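Local coordinates for N-acetylglucosamine-6-phosphate deacetylase (Mycobacterium smegmatis, PDB 6FV4), which probably removes the acetyl group from N-acetylglucosamine 6-phosphate, as a metal-dependent hydrolase of the NagA family, at residues G161-V166 with L187-Q192; A243-S248 with R267-T272; Q326-A331 with V374-D379. The protein carries 1 engineered substitution. One frame throughout, in Å; residues are numbered along the deposited sequence.

Interaction 1: residues G161-V166 with L187-Q192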
loop_
_atom_site.group_PDB
_atom_site.type_symbol
_atom_site.label_atom_id
_atom_site.label_comp_id
_atom_site.label_asym_id
_atom_site.label_seq_id
_atom_site.Cartn_x
_atom_site.Cartn_y
_atom_site.Cartn_z
ATOM N N GLY B 161 -23.870 -19.124 21.388
ATOM C CA GLY B 161 -24.926 -18.820 22.344
ATOM C C GLY B 161 -24.845 -17.401 22.880
ATOM O O GLY B 161 -25.832 -16.663 22.862
ATOM N N GLU B 162 -23.661 -16.988 23.348
ATOM C CA GLU B 162 -23.535 -15.621 23.849
ATOM C C GLU B 162 -23.743 -14.590 22.742
ATOM O O GLU B 162 -24.292 -13.511 22.993
ATOM C CB GLU B 162 -22.178 -15.397 24.517
ATOM C CG GLU B 162 -22.045 -13.970 25.003
ATOM C CD GLU B 162 -20.859 -13.742 25.888
ATOM O OE1 GLU B 162 -20.107 -14.711 26.111
ATOM O OE2 GLU B 162 -20.677 -12.594 26.356
ATOM N N ILE B 163 -23.333 -14.901 21.515
ATOM C CA ILE B 163 -23.546 -13.962 20.418
ATOM C C ILE B 163 -25.040 -13.777 20.163
ATOM O O ILE B 163 -25.542 -12.649 20.069
ATOM C CB ILE B 163 -22.787 -14.430 19.159
ATOM C CG1 ILE B 163 -21.281 -14.297 19.388
ATOM C CG2 ILE B 163 -23.213 -13.630 17.951
ATOM C CD1 ILE B 163 -20.429 -14.620 18.167
ATOM N N GLY B 164 -25.780 -14.877 20.083
ATOM C CA GLY B 164 -27.223 -14.766 19.920
ATOM C C GLY B 164 -27.888 -14.002 21.055
ATOM O O GLY B 164 -28.762 -13.159 20.821
ATOM N N ARG B 165 -27.461 -14.261 22.296
ATOM C CA ARG B 165 -28.024 -13.554 23.446
ATOM C C ARG B 165 -27.727 -12.062 23.388
ATOM O O ARG B 165 -28.592 -11.235 23.706
ATOM C CB ARG B 165 -27.476 -14.150 24.738
ATOM C CG ARG B 165 -27.968 -15.561 25.014
ATOM C CD ARG B 165 -27.609 -15.964 26.416
ATOM N NE ARG B 165 -26.169 -16.100 26.612
ATOM C CZ ARG B 165 -25.504 -17.240 26.465
ATOM N NH1 ARG B 165 -26.151 -18.337 26.100
ATOM N NH2 ARG B 165 -24.193 -17.280 26.667
ATOM N N VAL B 166 -26.501 -11.696 22.986
ATOM C CA VAL B 166 -26.139 -10.287 22.903
ATOM C C VAL B 166 -26.885 -9.614 21.763
ATOM O O VAL B 166 -27.388 -8.493 21.912
ATOM C CB VAL B 166 -24.614 -10.136 22.760
ATOM C CG1 VAL B 166 -24.256 -8.702 22.397
ATOM C CG2 VAL B 166 -23.940 -10.542 24.054
ATOM N N LEU B 187 -14.406 -17.972 12.569
ATOM C CA LEU B 187 -15.006 -18.011 11.238
ATOM C C LEU B 187 -16.502 -18.285 11.323
ATOM O O LEU B 187 -17.291 -17.705 10.569
ATOM C CB LEU B 187 -14.316 -19.061 10.363
ATOM C CG LEU B 187 -12.877 -18.739 9.935
ATOM C CD1 LEU B 187 -12.397 -19.725 8.886
ATOM C CD2 LEU B 187 -12.795 -17.313 9.415
ATOM N N ALA B 188 -16.912 -19.180 12.224
ATOM C CA ALA B 188 -18.339 -19.413 12.423
ATOM C C ALA B 188 -19.029 -18.162 12.956
ATOM O O ALA B 188 -20.135 -17.819 12.518
ATOM C CB ALA B 188 -18.554 -20.601 13.370
ATOM N N ALA B 189 -18.387 -17.455 13.890
ATOM C CA ALA B 189 -18.995 -16.244 14.440
ATOM C C ALA B 189 -19.214 -15.196 13.360
ATOM O O ALA B 189 -20.261 -14.543 13.314
ATOM C CB ALA B 189 -18.127 -15.687 15.567
ATOM N N ILE B 190 -18.239 -15.032 12.462
ATOM C CA ILE B 190 -18.397 -14.091 11.357
ATOM C C ILE B 190 -19.590 -14.474 10.493
ATOM O O ILE B 190 -20.359 -13.613 10.059
ATOM C CB ILE B 190 -17.101 -14.027 10.519
ATOM C CG1 ILE B 190 -15.985 -13.358 11.334
ATOM C CG2 ILE B 190 -17.373 -13.308 9.204
ATOM C CD1 ILE B 190 -14.585 -13.587 10.796
ATOM N N ALA B 191 -19.747 -15.763 10.200
ATOM C CA ALA B 191 -20.904 -16.183 9.419
ATOM C C ALA B 191 -22.193 -15.905 10.179
ATOM O O ALA B 191 -23.196 -15.484 9.590
ATOM C CB ALA B 191 -20.798 -17.667 9.063
ATOM N N GLN B 192 -22.167 -16.103 11.496
ATOM C CA GLN B 192 -23.347 -15.863 12.325
ATOM C C GLN B 192 -23.723 -14.386 12.324
ATOM O O GLN B 192 -24.904 -14.034 12.212
ATOM C CB GLN B 192 -23.076 -16.348 13.751
ATOM C CG GLN B 192 -24.315 -16.567 14.612
ATOM C CD GLN B 192 -23.959 -16.770 16.074
ATOM O OE1 GLN B 192 -22.785 -16.949 16.422
ATOM N NE2 GLN B 192 -24.965 -16.726 16.941
#

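Interaction 2: residues A243-S248 with R267-T272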
loop_
_atom_site.group_PDB
_atom_site.type_symbol
_atom_site.label_atom_id
_atom_site.label_comp_id
_atom_site.label_asym_id
_atom_site.label_seq_id
_atom_site.Cartn_x
_atom_site.Cartn_y
_atom_site.Cartn_z
ATOM N N ALA B 243 -4.126 -8.394 3.869
ATOM C CA ALA B 243 -5.372 -9.062 3.493
ATOM C C ALA B 243 -6.528 -8.076 3.454
ATOM O O ALA B 243 -7.352 -8.107 2.531
ATOM C CB ALA B 243 -5.683 -10.213 4.461
ATOM N N LEU B 244 -6.577 -7.161 4.422
ATOM C CA LEU B 244 -7.674 -6.198 4.489
ATOM C C LEU B 244 -7.598 -5.152 3.378
ATOM O O LEU B 244 -8.635 -4.766 2.821
ATOM C CB LEU B 244 -7.707 -5.533 5.867
ATOM C CG LEU B 244 -8.181 -6.440 7.017
ATOM C CD1 LEU B 244 -7.743 -5.856 8.355
ATOM C CD2 LEU B 244 -9.705 -6.606 6.990
ATOM N N THR B 245 -6.390 -4.669 3.035
ATOM C CA THR B 245 -6.298 -3.695 1.952
ATOM C C THR B 245 -6.464 -4.342 0.587
ATOM O O THR B 245 -6.905 -3.672 -0.356
ATOM C CB THR B 245 -4.972 -2.927 1.999
ATOM O OG1 THR B 245 -3.872 -3.840 2.075
ATOM C CG2 THR B 245 -4.925 -1.998 3.200
ATOM N N GLU B 246 -6.143 -5.631 0.476
ATOM C CA GLU B 246 -6.152 -6.315 -0.807
ATOM C C GLU B 246 -7.571 -6.533 -1.334
ATOM O O GLU B 246 -7.805 -6.425 -2.540
ATOM C CB GLU B 246 -5.401 -7.632 -0.647
ATOM C CG GLU B 246 -5.801 -8.778 -1.531
ATOM C CD GLU B 246 -4.978 -10.022 -1.218
ATOM O OE1 GLU B 246 -5.413 -10.854 -0.395
ATOM O OE2 GLU B 246 -3.872 -10.149 -1.774
ATOM N N ASP B 247 -8.535 -6.816 -0.450
ATOM C CA ASP B 247 -9.857 -7.281 -0.867
ATOM C C ASP B 247 -10.852 -6.126 -1.018
ATOM O O ASP B 247 -11.082 -5.366 -0.072
ATOM C CB ASP B 247 -10.384 -8.294 0.138
ATOM C CG ASP B 247 -11.585 -9.052 -0.391
ATOM O OD1 ASP B 247 -12.626 -8.404 -0.653
ATOM O OD2 ASP B 247 -11.465 -10.280 -0.577
ATOM N N SER B 248 -11.470 -6.019 -2.202
ATOM C CA SER B 248 -12.330 -4.876 -2.501
ATOM C C SER B 248 -13.591 -4.838 -1.642
ATOM O O SER B 248 -14.243 -3.787 -1.561
ATOM C CB SER B 248 -12.725 -4.890 -3.982
ATOM O OG SER B 248 -13.470 -6.059 -4.297
ATOM N N ARG B 267 -1.588 8.077 3.718
ATOM C CA ARG B 267 -1.446 8.282 2.274
ATOM C C ARG B 267 -1.217 6.966 1.545
ATOM O O ARG B 267 -1.824 6.708 0.499
ATOM C CB ARG B 267 -0.278 9.236 1.993
ATOM C CG ARG B 267 -0.654 10.676 1.796
ATOM C CD ARG B 267 0.477 11.472 1.098
ATOM N NE ARG B 267 1.803 11.262 1.697
ATOM C CZ ARG B 267 2.248 11.874 2.792
ATOM N NH1 ARG B 267 1.472 12.731 3.448
ATOM N NH2 ARG B 267 3.474 11.623 3.245
ATOM N N HIS B 268 -0.286 6.153 2.046
ATOM C CA HIS B 268 -0.025 4.832 1.475
ATOM C C HIS B 268 -1.298 3.997 1.357
ATOM O O HIS B 268 -1.571 3.388 0.314
ATOM C CB HIS B 268 0.997 4.114 2.359
ATOM C CG HIS B 268 1.365 2.744 1.879
ATOM N ND1 HIS B 268 2.179 2.531 0.784
ATOM C CD2 HIS B 268 1.045 1.519 2.354
ATOM C CE1 HIS B 268 2.337 1.231 0.604
ATOM N NE2 HIS B 268 1.659 0.594 1.546
ATOM N N ILE B 269 -2.077 3.929 2.436
ATOM C CA ILE B 269 -3.281 3.102 2.407
ATOM C C ILE B 269 -4.316 3.708 1.469
ATOM O O ILE B 269 -4.955 2.993 0.685
ATOM C CB ILE B 269 -3.826 2.895 3.835
ATOM C CG1 ILE B 269 -2.835 2.065 4.655
ATOM C CG2 ILE B 269 -5.203 2.177 3.802
ATOM C CD1 ILE B 269 -2.452 0.720 4.013
ATOM N N THR B 270 -4.497 5.028 1.517
ATOM C CA THR B 270 -5.415 5.654 0.574
ATOM C C THR B 270 -4.998 5.354 -0.857
ATOM O O THR B 270 -5.838 5.004 -1.692
ATOM C CB THR B 270 -5.472 7.162 0.795
ATOM O OG1 THR B 270 -5.901 7.441 2.133
ATOM C CG2 THR B 270 -6.429 7.800 -0.191
ATOM N N GLN B 271 -3.692 5.469 -1.145
ATOM C CA GLN B 271 -3.155 5.141 -2.462
ATOM C C GLN B 271 -3.443 3.682 -2.817
ATOM O O GLN B 271 -3.790 3.373 -3.963
ATOM C CB GLN B 271 -1.644 5.464 -2.471
ATOM C CG GLN B 271 -0.890 5.293 -3.767
ATOM C CD GLN B 271 0.604 5.703 -3.660
ATOM O OE1 GLN B 271 1.131 5.980 -2.567
ATOM N NE2 GLN B 271 1.277 5.748 -4.807
ATOM N N THR B 272 -3.360 2.780 -1.839
ATOM C CA THR B 272 -3.584 1.353 -2.093
ATOM C C THR B 272 -5.064 1.031 -2.332
ATOM O O THR B 272 -5.407 0.358 -3.308
ATOM C CB THR B 272 -3.053 0.512 -0.920
ATOM O OG1 THR B 272 -1.689 0.846 -0.656
ATOM C CG2 THR B 272 -3.126 -0.979 -1.238
#

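Interaction 3: residues Q326-A331 with V374-D379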
loop_
_atom_site.group_PDB
_atom_site.type_symbol
_atom_site.label_atom_id
_atom_site.label_comp_id
_atom_site.label_asym_id
_atom_site.label_seq_id
_atom_site.Cartn_x
_atom_site.Cartn_y
_atom_site.Cartn_z
ATOM N N GLN B 326 -11.397 17.165 13.568
ATOM C CA GLN B 326 -9.937 17.153 13.523
ATOM C C GLN B 326 -9.417 16.145 12.508
ATOM O O GLN B 326 -8.471 16.437 11.769
ATOM C CB GLN B 326 -9.359 16.855 14.910
ATOM C CG GLN B 326 -9.469 18.014 15.894
ATOM C CD GLN B 326 -9.236 17.583 17.334
ATOM O OE1 GLN B 326 -10.173 17.205 18.030
ATOM N NE2 GLN B 326 -7.987 17.659 17.794
ATOM N N VAL B 327 -10.005 14.950 12.450
ATOM C CA VAL B 327 -9.478 13.961 11.514
ATOM C C VAL B 327 -9.777 14.369 10.074
ATOM O O VAL B 327 -8.949 14.149 9.175
ATOM C CB VAL B 327 -10.004 12.551 11.825
ATOM C CG1 VAL B 327 -9.682 12.171 13.279
ATOM C CG2 VAL B 327 -11.476 12.456 11.551
ATOM N N PHE B 328 -10.943 14.985 9.835
ATOM C CA PHE B 328 -11.258 15.516 8.510
ATOM C C PHE B 328 -10.195 16.517 8.059
ATOM O O PHE B 328 -9.677 16.434 6.936
ATOM C CB PHE B 328 -12.638 16.180 8.531
ATOM C CG PHE B 328 -13.101 16.702 7.179
ATOM C CD1 PHE B 328 -13.725 15.861 6.269
ATOM C CD2 PHE B 328 -12.925 18.033 6.833
ATOM C CE1 PHE B 328 -14.173 16.345 5.026
ATOM C CE2 PHE B 328 -13.356 18.517 5.595
ATOM C CZ PHE B 328 -13.980 17.669 4.693
ATOM N N ARG B 329 -9.874 17.479 8.923
ATOM C CA ARG B 329 -8.907 18.516 8.582
ATOM C C ARG B 329 -7.512 17.927 8.398
ATOM O O ARG B 329 -6.778 18.337 7.493
ATOM C CB ARG B 329 -8.932 19.590 9.672
ATOM C CG ARG B 329 -8.058 20.803 9.459
ATOM C CD ARG B 329 -8.377 21.907 10.494
ATOM N NE ARG B 329 -8.603 21.392 11.848
ATOM C CZ ARG B 329 -9.759 21.463 12.513
ATOM N NH1 ARG B 329 -10.827 22.038 11.965
ATOM N NH2 ARG B 329 -9.849 20.958 13.739
ATOM N N LEU B 330 -7.137 16.938 9.223
ATOM C CA LEU B 330 -5.851 16.265 9.029
ATOM C C LEU B 330 -5.855 15.404 7.768
ATOM O O LEU B 330 -4.846 15.326 7.054
ATOM C CB LEU B 330 -5.509 15.427 10.264
ATOM C CG LEU B 330 -5.002 16.231 11.465
ATOM C CD1 LEU B 330 -4.826 15.373 12.720
ATOM C CD2 LEU B 330 -3.672 16.947 11.079
ATOM N N ALA B 331 -6.976 14.752 7.470
ATOM C CA ALA B 331 -7.091 14.003 6.222
ATOM C C ALA B 331 -6.868 14.906 5.008
ATOM O O ALA B 331 -6.153 14.532 4.070
ATOM C CB ALA B 331 -8.465 13.325 6.146
ATOM N N VAL B 374 -22.521 20.142 7.561
ATOM C CA VAL B 374 -21.532 20.822 8.389
ATOM C C VAL B 374 -20.974 21.997 7.599
ATOM O O VAL B 374 -20.692 21.874 6.404
ATOM C CB VAL B 374 -20.392 19.870 8.825
ATOM C CG1 VAL B 374 -19.313 20.632 9.598
ATOM C CG2 VAL B 374 -20.932 18.739 9.673
ATOM N N VAL B 375 -20.861 23.145 8.248
ATOM C CA VAL B 375 -20.353 24.350 7.619
ATOM C C VAL B 375 -18.951 24.579 8.149
ATOM O O VAL B 375 -18.728 24.540 9.364
ATOM C CB VAL B 375 -21.261 25.558 7.887
ATOM C CG1 VAL B 375 -20.818 26.725 7.029
ATOM C CG2 VAL B 375 -22.719 25.199 7.579
ATOM N N LEU B 376 -18.002 24.788 7.237
ATOM C CA LEU B 376 -16.599 24.948 7.586
ATOM C C LEU B 376 -16.082 26.249 6.998
ATOM O O LEU B 376 -16.466 26.621 5.886
ATOM C CB LEU B 376 -15.764 23.773 7.056
ATOM C CG LEU B 376 -16.249 22.347 7.317
ATOM C CD1 LEU B 376 -15.473 21.365 6.452
ATOM C CD2 LEU B 376 -16.096 21.995 8.791
ATOM N N ASP B 377 -15.193 26.925 7.729
ATOM C CA ASP B 377 -14.552 28.128 7.206
ATOM C C ASP B 377 -13.299 27.746 6.416
ATOM O O ASP B 377 -13.052 26.571 6.128
ATOM C CB ASP B 377 -14.261 29.116 8.340
ATOM C CG ASP B 377 -13.335 28.555 9.408
ATOM O OD1 ASP B 377 -12.546 27.624 9.128
ATOM O OD2 ASP B 377 -13.371 29.082 10.532
ATOM N N HIS B 378 -12.478 28.737 6.041
ATOM C CA HIS B 378 -11.331 28.428 5.187
ATOM C C HIS B 378 -10.275 27.626 5.934
ATOM O O HIS B 378 -9.568 26.817 5.323
ATOM C CB HIS B 378 -10.729 29.707 4.591
ATOM C CG HIS B 378 -11.279 30.052 3.233
ATOM N ND1 HIS B 378 -11.146 29.222 2.139
ATOM C CD2 HIS B 378 -11.982 31.129 2.801
ATOM C CE1 HIS B 378 -11.738 29.773 1.093
ATOM N NE2 HIS B 378 -12.254 30.931 1.467
ATOM N N ASP B 379 -10.179 27.800 7.249
ATOM C CA ASP B 379 -9.313 26.934 8.043
ATOM C C ASP B 379 -9.886 25.532 8.229
ATOM O O ASP B 379 -9.297 24.741 8.972
ATOM C CB ASP B 379 -9.054 27.569 9.410
ATOM C CG ASP B 379 -8.312 28.899 9.310
ATOM O OD1 ASP B 379 -7.545 29.096 8.333
ATOM O OD2 ASP B 379 -8.507 29.752 10.207
#

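Interaction 1: residues G161-V166 with L187-Q192
A189 is the first residue of helix 187-192 to meet helix 161-166, and it does so with its methyl, CB, 3.6 Å from I163 CD1. So small a side chain lets the far end of a long isoleucine reach close to the helix wall. I163 points its CB at the other helix; with CG1 beside the backbone N (chi1 -69°) and CD1 carried on in an extended line, the chain stretches across the gap. One turn later Q192 reaches back from the opposite direction. Its CG is anti to the backbone N and the rest of the chain is extended; this carries the amide to I163, with Q192 OE1 and NE2 each 3.7 Å from I163 CG2. G164, having no side chain, lets the amide come up to the backbone (Q192 NE2 3.7 Å from G164 N). NE2 of Q192 is hydrogen-bonded to P160 O, at the start of the other helix, one residue before its segment. The two segments run nearly parallel, at 25°, but their axes come no closer than 10.9 Å, so long side chains do the bridging. W141 and P158 also press on I163, and P158 on A189. On their other sides, E162 and V166 rest on helix 113-129 and I190 on helix 209-217, the order of neighbouring outer helices expected round an amidohydrolase barrel.

Interaction 2: residues A243-S248 with R267-T272
T245 and I269 meet through their methyl ends, with T245 CG2 3.8 Å from I269 CD1, and the two side chains cross at about a right angle. The threonine is turned so that its two branches do different work. At chi1 52° OG1 sits between the backbone N and the carbonyl carbon, where it is hydrogen-bonded to A241 O, with V242 O also close enough to share the proton, while CG2 is left to face the neighbouring helix. I269 does not aim its CB at that helix; a second bend, chi2 -55°, brings CD1 round to the threonine methyl. T272, one turn on, presents another methyl, CG2, 4.2 Å from T245 CB. Its OG1 turns back and is hydrogen-bonded to H268 O at 2.7 Å from above the carbonyl plane. T272 N reaches that same oxygen from the opposite face, and OG1 also stands over the centre of the H268 ring. Two outer helices of the barrel meet here, and I269 also packs on L226, F227 and on V252 and M254 of strand 251-255. H268 and T272 are hydrogen-bonded to their counterparts in the second subunit. Threonine suits this place because it buries a methyl while its hydroxyl is paid for by its own helix. The contact is thus apolar and non-directional, whereas both threonine hydroxyls turn to carbonyls of their own helices, and T272 also to the second subunit.

Interaction 3: residues Q326-A331 with V374-D379
F328 and L376 make the buried half of this contact: CE2 of the F328 ring lies 3.7 Å from L376 CD1, and the two side chains approach at a slant. Both are large, apolar and buried, which suits the interior between helix and strand. Nearer the surface, the aliphatic part of R329 takes over, its CD 3.3 Å from the backbone O of D379. F328 and R329 are consecutive on the helix and both hold CG anti to the backbone N (chi1 -177° and -176°); because neighbouring helix positions point about 100° apart, the ring turns to the buried strand while the arginine runs nearer the surface and bends at chi3. The methylenes CG and CD of the arginine pass close to D379 O, and its charged end stays near polar groups. In the next shell NH1 makes a weak hydrogen bond to L380 O and a long, weak ion pair with E325, while the carboxylate of D377 fixes the turn through a hydrogen bond from A381 N to OD1. The F328 ring also meets that of F68, their planes at about 40°, and rests on L343, A346, V347 and A350 of helix 339-357. L376 packs on V65 and V382, and backbone hydrogen bonds join V374 and L376 to strand 63-76. The contact therefore joins helix 324-334 to strand 373-376, which lies between strands 63-76 and 382-387.

How the interactions relate
From the N terminus the three contacts come in series, each closing before the next opens, so none nests in or crosses another. Interaction 1 closes a loop of 20 residues that contains strand 174-179 and pairs two outer helices of the barrel. Interaction 2 does likewise across 18 residues that include strand 251-255, at the face where the second subunit docks. Interaction 3 spans a longer loop of 42 residues, which holds helix 339-357, and returns the chain to a strand antiparallel to 63-76. Interactions 1 and 3 lie on opposite sides of the chain's centre, with their own centres about 39 Å apart; interactions 2 and 3 come within about 7 Å at their nearest atoms without touching.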